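Local coordinates for protein alkane monooxygenase (Geobacillus thermodenitrificans, PDB 3B9O) that binds flavin mononucleotide and folds as a TIM barrel of the luciferase-like monooxygenase family, at residues 18-23 with 309-314; 98-103 with 410-415. One frame throughout, in Å; residues are numbered along the deposited sequence.

Contact 1: 18-23 with 309-314; sequences IAHGLW and LAHYGG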
ATOM      1  N   ILE A  18     -11.870  -2.060  -5.056  1.00 14.80           N
ATOM      2  CA  ILE A  18     -11.913  -3.522  -4.850  1.00 23.16           C
ATOM      3  C   ILE A  18     -13.352  -4.079  -4.957  1.00 21.60           C
ATOM      4  O   ILE A  18     -13.562  -5.068  -5.657  1.00 18.92           O
ATOM      5  CB  ILE A  18     -11.304  -3.960  -3.473  1.00 18.76           C
ATOM      6  CG1 ILE A  18      -9.839  -3.508  -3.325  1.00 17.36           C
ATOM      7  CG2 ILE A  18     -11.443  -5.492  -3.261  1.00 16.84           C
ATOM      8  CD1 ILE A  18      -8.864  -4.072  -4.402  1.00 18.70           C
ATOM      9  N   ALA A  19     -14.317  -3.465  -4.260  1.00 21.40           N
ATOM     10  CA  ALA A  19     -15.714  -3.950  -4.235  1.00 22.37           C
ATOM     11  C   ALA A  19     -16.541  -3.484  -5.448  1.00 20.18           C
ATOM     12  O   ALA A  19     -17.389  -2.602  -5.368  1.00 17.39           O
ATOM     13  CB  ALA A  19     -16.404  -3.580  -2.904  1.00 16.16           C
ATOM     14  N   HIS A  20     -16.309  -4.108  -6.583  1.00 17.80           N
ATOM     15  CA  HIS A  20     -16.946  -3.617  -7.829  1.00 19.86           C
ATOM     16  C   HIS A  20     -18.446  -3.705  -7.854  1.00 19.42           C
ATOM     17  O   HIS A  20     -19.029  -4.641  -7.313  1.00 21.73           O
ATOM     18  CB  HIS A  20     -16.203  -4.175  -9.031  1.00 20.13           C
ATOM     19  CG  HIS A  20     -14.775  -3.721  -9.039  1.00 25.08           C
ATOM     20  ND1 HIS A  20     -13.700  -4.577  -8.889  1.00 21.77           N
ATOM     21  CD2 HIS A  20     -14.263  -2.474  -9.081  1.00 14.97           C
ATOM     22  CE1 HIS A  20     -12.584  -3.873  -8.894  1.00 15.02           C
ATOM     23  NE2 HIS A  20     -12.899  -2.591  -9.003  1.00 28.20           N
ATOM     24  N   GLY A  21     -19.074  -2.631  -8.339  1.00 26.22           N
ATOM     25  CA  GLY A  21     -20.514  -2.522  -8.348  1.00 22.48           C
ATOM     26  C   GLY A  21     -21.068  -1.703  -7.197  1.00 21.19           C
ATOM     27  O   GLY A  21     -22.199  -1.209  -7.274  1.00 17.60           O
ATOM     28  N   LEU A  22     -20.293  -1.572  -6.121  1.00 17.30           N
ATOM     29  CA  LEU A  22     -20.782  -0.936  -4.909  1.00 16.47           C
ATOM     30  C   LEU A  22     -20.999   0.570  -4.978  1.00 15.65           C
ATOM     31  O   LEU A  22     -21.697   1.102  -4.134  1.00 19.14           O
ATOM     32  CB  LEU A  22     -19.960  -1.323  -3.660  1.00 22.04           C
ATOM     33  CG  LEU A  22     -20.811  -2.511  -3.243  1.00 20.87           C
ATOM     34  CD1 LEU A  22     -20.297  -3.849  -3.781  1.00 24.13           C
ATOM     35  CD2 LEU A  22     -21.328  -2.505  -1.867  1.00 18.73           C
ATOM     36  N   TRP A  23     -20.414   1.225  -5.976  1.00 17.20           N
ATOM     37  CA  TRP A  23     -20.584   2.682  -6.168  1.00 18.89           C
ATOM     38  C   TRP A  23     -22.071   3.056  -6.199  1.00 21.53           C
ATOM     39  O   TRP A  23     -22.461   4.157  -5.786  1.00 22.27           O
ATOM     40  CB  TRP A  23     -19.875   3.154  -7.444  1.00 18.23           C
ATOM     41  CG  TRP A  23     -20.428   2.636  -8.733  1.00 17.71           C
ATOM     42  CD1 TRP A  23     -20.001   1.519  -9.421  1.00 21.92           C
ATOM     43  CD2 TRP A  23     -21.476   3.227  -9.540  1.00 20.47           C
ATOM     44  NE1 TRP A  23     -20.709   1.385 -10.595  1.00 17.50           N
ATOM     45  CE2 TRP A  23     -21.613   2.420 -10.699  1.00 26.15           C
ATOM     46  CE3 TRP A  23     -22.305   4.363  -9.399  1.00 25.93           C
ATOM     47  CZ2 TRP A  23     -22.564   2.696 -11.705  1.00 19.91           C
ATOM     48  CZ3 TRP A  23     -23.237   4.647 -10.417  1.00 19.96           C
ATOM     49  CH2 TRP A  23     -23.372   3.803 -11.530  1.00 18.14           C
ATOM     50  N   LEU A 309     -14.819  -9.453 -12.971  1.00 21.99           N
ATOM     51  CA  LEU A 309     -14.127 -10.103 -14.094  1.00 22.94           C
ATOM     52  C   LEU A 309     -13.086  -9.191 -14.733  1.00 16.67           C
ATOM     53  O   LEU A 309     -11.985  -9.638 -15.090  1.00 25.78           O
ATOM     54  CB  LEU A 309     -15.134 -10.603 -15.142  1.00 33.81           C
ATOM     55  CG  LEU A 309     -15.738 -12.013 -15.225  1.00 49.45           C
ATOM     56  CD1 LEU A 309     -15.284 -13.020 -14.205  1.00 29.18           C
ATOM     57  CD2 LEU A 309     -17.253 -11.920 -15.328  1.00 29.47           C
ATOM     58  N   ALA A 310     -13.427  -7.915 -14.897  1.00 27.20           N
ATOM     59  CA  ALA A 310     -12.491  -6.938 -15.465  1.00 17.42           C
ATOM     60  C   ALA A 310     -11.241  -6.814 -14.587  1.00 21.34           C
ATOM     61  O   ALA A 310     -10.109  -6.824 -15.100  1.00 22.42           O
ATOM     62  CB  ALA A 310     -13.179  -5.551 -15.666  1.00 15.67           C
ATOM     63  N   HIS A 311     -11.455  -6.760 -13.271  1.00 16.71           N
ATOM     64  CA  HIS A 311     -10.348  -6.607 -12.309  1.00 22.21           C
ATOM     65  C   HIS A 311      -9.431  -7.814 -12.346  1.00 18.35           C
ATOM     66  O   HIS A 311      -8.216  -7.687 -12.399  1.00 24.79           O
ATOM     67  CB  HIS A 311     -10.904  -6.431 -10.893  1.00 18.36           C
ATOM     68  CG  HIS A 311      -9.891  -5.955  -9.906  1.00 15.95           C
ATOM     69  ND1 HIS A 311     -10.234  -5.315  -8.735  1.00 25.77           N
ATOM     70  CD2 HIS A 311      -8.536  -5.996  -9.924  1.00 27.43           C
ATOM     71  CE1 HIS A 311      -9.138  -5.002  -8.067  1.00 18.78           C
ATOM     72  NE2 HIS A 311      -8.095  -5.385  -8.776  1.00 34.50           N
ATOM     73  N   TYR A 312     -10.047  -8.988 -12.317  1.00 23.62           N
ATOM     74  CA  TYR A 312      -9.357 -10.268 -12.408  1.00 19.05           C
ATOM     75  C   TYR A 312      -8.512 -10.341 -13.667  1.00 21.23           C
ATOM     76  O   TYR A 312      -7.376 -10.783 -13.610  1.00 28.89           O
ATOM     77  CB  TYR A 312     -10.377 -11.407 -12.355  1.00 18.35           C
ATOM     78  CG  TYR A 312      -9.784 -12.804 -12.405  1.00 33.86           C
ATOM     79  CD1 TYR A 312      -9.469 -13.496 -11.234  1.00 33.62           C
ATOM     80  CD2 TYR A 312      -9.538 -13.437 -13.642  1.00 33.89           C
ATOM     81  CE1 TYR A 312      -8.932 -14.803 -11.286  1.00 33.36           C
ATOM     82  CE2 TYR A 312      -8.997 -14.709 -13.710  1.00 34.44           C
ATOM     83  CZ  TYR A 312      -8.701 -15.390 -12.541  1.00 49.09           C
ATOM     84  OH  TYR A 312      -8.175 -16.662 -12.650  1.00 33.94           O
ATOM     85  N   GLY A 313      -9.070  -9.927 -14.806  1.00 24.42           N
ATOM     86  CA  GLY A 313      -8.339  -9.912 -16.063  1.00 26.46           C
ATOM     87  C   GLY A 313      -7.049  -9.099 -16.014  1.00 28.20           C
ATOM     88  O   GLY A 313      -5.984  -9.618 -16.331  1.00 24.99           O
ATOM     89  N   GLY A 314      -7.150  -7.821 -15.642  1.00 26.82           N
ATOM     90  CA  GLY A 314      -5.968  -6.986 -15.473  1.00 27.97           C
ATOM     91  C   GLY A 314      -4.992  -7.563 -14.464  1.00 25.14           C
ATOM     92  O   GLY A 314      -3.795  -7.609 -14.716  1.00 30.87           O
TER

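Contact 2: 98-103 with 410-415; sequences HLAFAV and GTYREK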
ATOM      1  N   HIS A  98      -0.862  12.882  13.299  1.00 13.73           N
ATOM      2  CA  HIS A  98      -0.156  11.606  13.427  1.00 16.48           C
ATOM      3  C   HIS A  98      -0.397  10.632  12.299  1.00 13.85           C
ATOM      4  O   HIS A  98       0.472   9.817  12.016  1.00 15.47           O
ATOM      5  CB  HIS A  98      -0.643  10.898  14.686  1.00 16.92           C
ATOM      6  CG  HIS A  98      -0.306  11.617  15.940  1.00 20.68           C
ATOM      7  ND1 HIS A  98       0.992  11.748  16.378  1.00 21.37           N
ATOM      8  CD2 HIS A  98      -1.093  12.226  16.866  1.00 15.90           C
ATOM      9  CE1 HIS A  98       0.999  12.435  17.509  1.00 21.34           C
ATOM     10  NE2 HIS A  98      -0.251  12.714  17.839  1.00 23.55           N
ATOM     11  N   LEU A  99      -1.586  10.683  11.692  1.00 11.50           N
ATOM     12  CA  LEU A  99      -1.912   9.799  10.581  1.00 15.73           C
ATOM     13  C   LEU A  99      -0.804   9.838   9.506  1.00 16.92           C
ATOM     14  O   LEU A  99      -0.370  10.930   9.081  1.00 13.98           O
ATOM     15  CB  LEU A  99      -3.275  10.150   9.985  1.00 12.23           C
ATOM     16  CG  LEU A  99      -3.812   9.198   8.877  1.00 15.00           C
ATOM     17  CD1 LEU A  99      -4.311   7.804   9.442  1.00 14.07           C
ATOM     18  CD2 LEU A  99      -4.935   9.869   8.095  1.00 11.85           C
ATOM     19  N   ALA A 100      -0.321   8.660   9.108  1.00 17.38           N
ATOM     20  CA  ALA A 100       0.706   8.542   8.061  1.00 15.40           C
ATOM     21  C   ALA A 100       0.058   8.194   6.690  1.00 16.34           C
ATOM     22  O   ALA A 100      -1.129   7.883   6.614  1.00 12.23           O
ATOM     23  CB  ALA A 100       1.753   7.482   8.438  1.00  7.43           C
ATOM     24  N   PHE A 101       0.853   8.210   5.620  1.00 15.06           N
ATOM     25  CA  PHE A 101       0.294   8.064   4.256  1.00 11.52           C
ATOM     26  C   PHE A 101       1.238   7.168   3.482  1.00 11.14           C
ATOM     27  O   PHE A 101       2.428   7.491   3.365  1.00 10.98           O
ATOM     28  CB  PHE A 101       0.162   9.438   3.576  1.00  9.29           C
ATOM     29  CG  PHE A 101      -0.738  10.372   4.328  1.00  8.77           C
ATOM     30  CD1 PHE A 101      -0.202  11.255   5.277  1.00 15.62           C
ATOM     31  CD2 PHE A 101      -2.107  10.293   4.194  1.00 19.09           C
ATOM     32  CE1 PHE A 101      -1.047  12.070   6.025  1.00 13.78           C
ATOM     33  CE2 PHE A 101      -2.947  11.124   4.936  1.00 11.84           C
ATOM     34  CZ  PHE A 101      -2.414  11.980   5.848  1.00 10.43           C
ATOM     35  N   ALA A 102       0.723   6.037   2.999  1.00 12.12           N
ATOM     36  CA  ALA A 102       1.542   5.163   2.170  1.00 13.61           C
ATOM     37  C   ALA A 102       0.971   5.316   0.766  1.00 15.97           C
ATOM     38  O   ALA A 102      -0.200   5.124   0.586  1.00 18.68           O
ATOM     39  CB  ALA A 102       1.460   3.723   2.644  1.00 13.88           C
ATOM     40  N   VAL A 103       1.817   5.657  -0.194  1.00 14.03           N
ATOM     41  CA  VAL A 103       1.441   5.897  -1.569  1.00  9.22           C
ATOM     42  C   VAL A 103       2.108   4.861  -2.449  1.00 15.79           C
ATOM     43  O   VAL A 103       3.335   4.632  -2.385  1.00 13.20           O
ATOM     44  CB  VAL A 103       1.766   7.347  -2.087  1.00 17.79           C
ATOM     45  CG1 VAL A 103       0.902   8.400  -1.379  1.00 19.40           C
ATOM     46  CG2 VAL A 103       3.282   7.721  -1.984  1.00 20.03           C
ATOM     47  N   GLY A 410       6.293  10.910  17.070  1.00 21.37           N
ATOM     48  CA  GLY A 410       7.408  10.734  16.184  1.00 23.14           C
ATOM     49  C   GLY A 410       6.986  10.525  14.738  1.00 27.51           C
ATOM     50  O   GLY A 410       5.813  10.637  14.359  1.00 17.34           O
ATOM     51  N   THR A 411       7.986  10.229  13.937  1.00 12.78           N
ATOM     52  CA  THR A 411       7.777   9.866  12.539  1.00 14.50           C
ATOM     53  C   THR A 411       6.972   8.550  12.405  1.00 18.68           C
ATOM     54  O   THR A 411       6.785   7.782  13.376  1.00 14.60           O
ATOM     55  CB  THR A 411       9.152   9.678  11.851  1.00 13.33           C
ATOM     56  OG1 THR A 411       9.856   8.647  12.538  1.00 14.84           O
ATOM     57  CG2 THR A 411       9.987  10.952  11.892  1.00 13.54           C
ATOM     58  N   TYR A 412       6.491   8.281  11.199  1.00 14.25           N
ATOM     59  CA  TYR A 412       5.815   7.003  10.947  1.00 12.36           C
ATOM     60  C   TYR A 412       6.769   5.821  11.218  1.00 14.39           C
ATOM     61  O   TYR A 412       6.358   4.806  11.815  1.00 14.12           O
ATOM     62  CB  TYR A 412       5.272   6.985   9.499  1.00 11.82           C
ATOM     63  CG  TYR A 412       4.490   5.742   9.124  1.00 10.57           C
ATOM     64  CD1 TYR A 412       3.654   5.096  10.052  1.00 14.31           C
ATOM     65  CD2 TYR A 412       4.549   5.232   7.821  1.00 16.68           C
ATOM     66  CE1 TYR A 412       2.942   3.922   9.701  1.00 12.20           C
ATOM     67  CE2 TYR A 412       3.798   4.075   7.442  1.00 17.54           C
ATOM     68  CZ  TYR A 412       3.001   3.445   8.387  1.00 19.35           C
ATOM     69  OH  TYR A 412       2.288   2.316   8.039  1.00 17.31           O
ATOM     70  N   ARG A 413       8.032   5.923  10.811  1.00 13.80           N
ATOM     71  CA  ARG A 413       8.951   4.803  11.102  1.00 18.49           C
ATOM     72  C   ARG A 413       9.042   4.522  12.621  1.00 15.91           C
ATOM     73  O   ARG A 413       9.116   3.360  13.062  1.00 15.80           O
ATOM     74  CB  ARG A 413      10.345   4.986  10.468  1.00 14.10           C
ATOM     75  CG  ARG A 413      11.323   3.790  10.764  1.00 16.32           C
ATOM     76  CD  ARG A 413      12.107   3.313   9.542  1.00 30.61           C
ATOM     77  NE  ARG A 413      12.635   4.464   8.954  1.00 28.63           N
ATOM     78  CZ  ARG A 413      12.621   4.936   7.702  1.00 22.27           C
ATOM     79  NH1 ARG A 413      12.264   4.334   6.563  1.00 18.09           N
ATOM     80  NH2 ARG A 413      13.124   6.131   7.649  1.00 17.06           N
ATOM     81  N   GLU A 414       9.008   5.581  13.413  1.00 17.40           N
ATOM     82  CA  GLU A 414       9.018   5.414  14.885  1.00 13.67           C
ATOM     83  C   GLU A 414       7.724   4.796  15.437  1.00 15.94           C
ATOM     84  O   GLU A 414       7.779   3.975  16.363  1.00 16.32           O
ATOM     85  CB  GLU A 414       9.325   6.737  15.547  1.00 14.21           C
ATOM     86  CG  GLU A 414      10.776   7.174  15.375  1.00 13.08           C
ATOM     87  CD  GLU A 414      10.970   8.613  15.795  1.00 24.08           C
ATOM     88  OE1 GLU A 414      10.516   9.524  15.080  1.00 20.98           O
ATOM     89  OE2 GLU A 414      11.568   8.821  16.869  1.00 23.01           O
ATOM     90  N   LYS A 415       6.580   5.146  14.843  1.00 16.51           N
ATOM     91  CA  LYS A 415       5.286   4.537  15.180  1.00 25.28           C
ATOM     92  C   LYS A 415       5.306   3.035  14.893  1.00 25.10           C
ATOM     93  O   LYS A 415       4.632   2.239  15.586  1.00 20.31           O
ATOM     94  CB  LYS A 415       4.130   5.244  14.447  1.00 17.29           C
ATOM     95  CG  LYS A 415       3.895   6.633  15.021  1.00 25.00           C
ATOM     96  CD  LYS A 415       3.337   7.613  13.978  1.00 25.00           C
ATOM     97  CE  LYS A 415       2.517   8.758  14.670  1.00 22.86           C
ATOM     98  NZ  LYS A 415       3.406   9.686  15.360  1.00 21.06           N
TER
HETATM   99  O   HOH W   1       3.455  12.697  14.088  1.00 25.14           O

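Contact 1: 18-23 with 309-314
The backbone of His-20, whose imidazole meets that of His-311 across this contact, is hydrogen-bonded to Ser-304, while its side-chain NE2 makes a weak hydrogen bond to Gly-16 O. The loop around it is folded tightly. A type II beta turn runs from Ala-19 to Leu-22, closed by Leu-22 N to Ala-19 O at 3.2 Å. Gly-21 takes the turn position that needs a positive phi (99°). Just ahead, Ala-19 centres an inverse gamma turn, in which His-20 N makes a weak bond to Ile-18 O at 3.1 Å.

The contact itself is side chain against side chain. The two imidazoles meet rim to rim, with centroids 4.9 Å apart and planes at 66°, so neither lies over the face of the other. Their closest approach is too short to be reliable, and no polar bond can be rested on it. Ile-18 adds an apolar touch: CD1 lies 3.8 Å from CE1 of His-311, near the plane of that ring. Its CB starts away from the helix, but CG1 stands anti to the carbonyl carbon (chi1 -58°) and the chain then bends so that CD1 returns toward His-311. The side chain of Ile-18 is also about 7 Å from the flavin mononucleotide.

His-308 stacks edge-to-face on His-20, and the ring of Tyr-63 meets that of His-311. The contact thus joins the loop following barrel strand 6-12 to helix 305-316, with Leu-22 packing on helix 289-302 and Leu-309 and Tyr-312 on helix 334-341.

Contact 2: 98-103 with 410-415
Ala-100, the first residue of barrel strand 100-106, packs against Tyr-412 at the start of helix 412-417, where Thr-411 and Glu-414 form a capping box. The TIM barrel is here met at the end where its strands begin, and on the inner side of the strand, since the next residue, Phe-101, packs outward on helix 89-94.

The apolar part is a CH-pi contact. CB of Ala-100 stands over one face of the Tyr-412 ring, 3.5 Å from its centroid and 21° off the normal. The methyl is displaced toward the ring's root, as its 3.3 Å approach to CG of Tyr-412 confirms. With CG anti to the backbone N (chi1 -177°), the phenol reaches away from the helix and across the strand ends, touching Ala-53 and Ala-131 of the two strands that flank 100-106. Its hydroxyl is hydrogen-bonded to Tyr-225 OH.

Two kinds of polar bond follow. Within the helix start, OE1 of Glu-414 accepts twice from Thr-411: from N at 2.9 Å, and from OG1 at 2.8 Å through its anti lone pair. In return, Glu-414 N donates to Thr-411 OG1 at 3.3 Å, which completes the box and fixes the first turn.

Across the contact, the polar link is weaker. NZ of Lys-415 approaches the rim of the His-98 imidazole near its plane and donates to ND1 in a weak bond of 3.3 Å. The same ammonium makes a shorter bond to Gly-410 O, 2.8 Å from NZ, and another to Glu-408 O. Tyr-407 stacks on the His-98 ring. Finally, water 1 bridges the two segments, donating to Gly-410 O at 3.1 Å and, weakly, to His-98 ND1.

Overall arrangement
The segments alternate along the chain, in the order 18-23, 98-103, 309-314 and 410-415, so each contact brings an early strand, or the loop after one, to a much later helix. Their centres lie 30 Å apart on opposite sides of the centre of the chain, and their nearest atoms stay about 14 Å apart. Both trace back to the same parallel sheet, where strand 53-57 lies between strands 6-12 and 100-106. Contact 1 uses the loop that follows strand 6-12, while contact 2 uses the beginning of strand 100-106. They therefore belong to opposite ends of the barrel, contact 1 on the side of the flavin mononucleotide, which lies about 7 Å from the side chain of Ile-18.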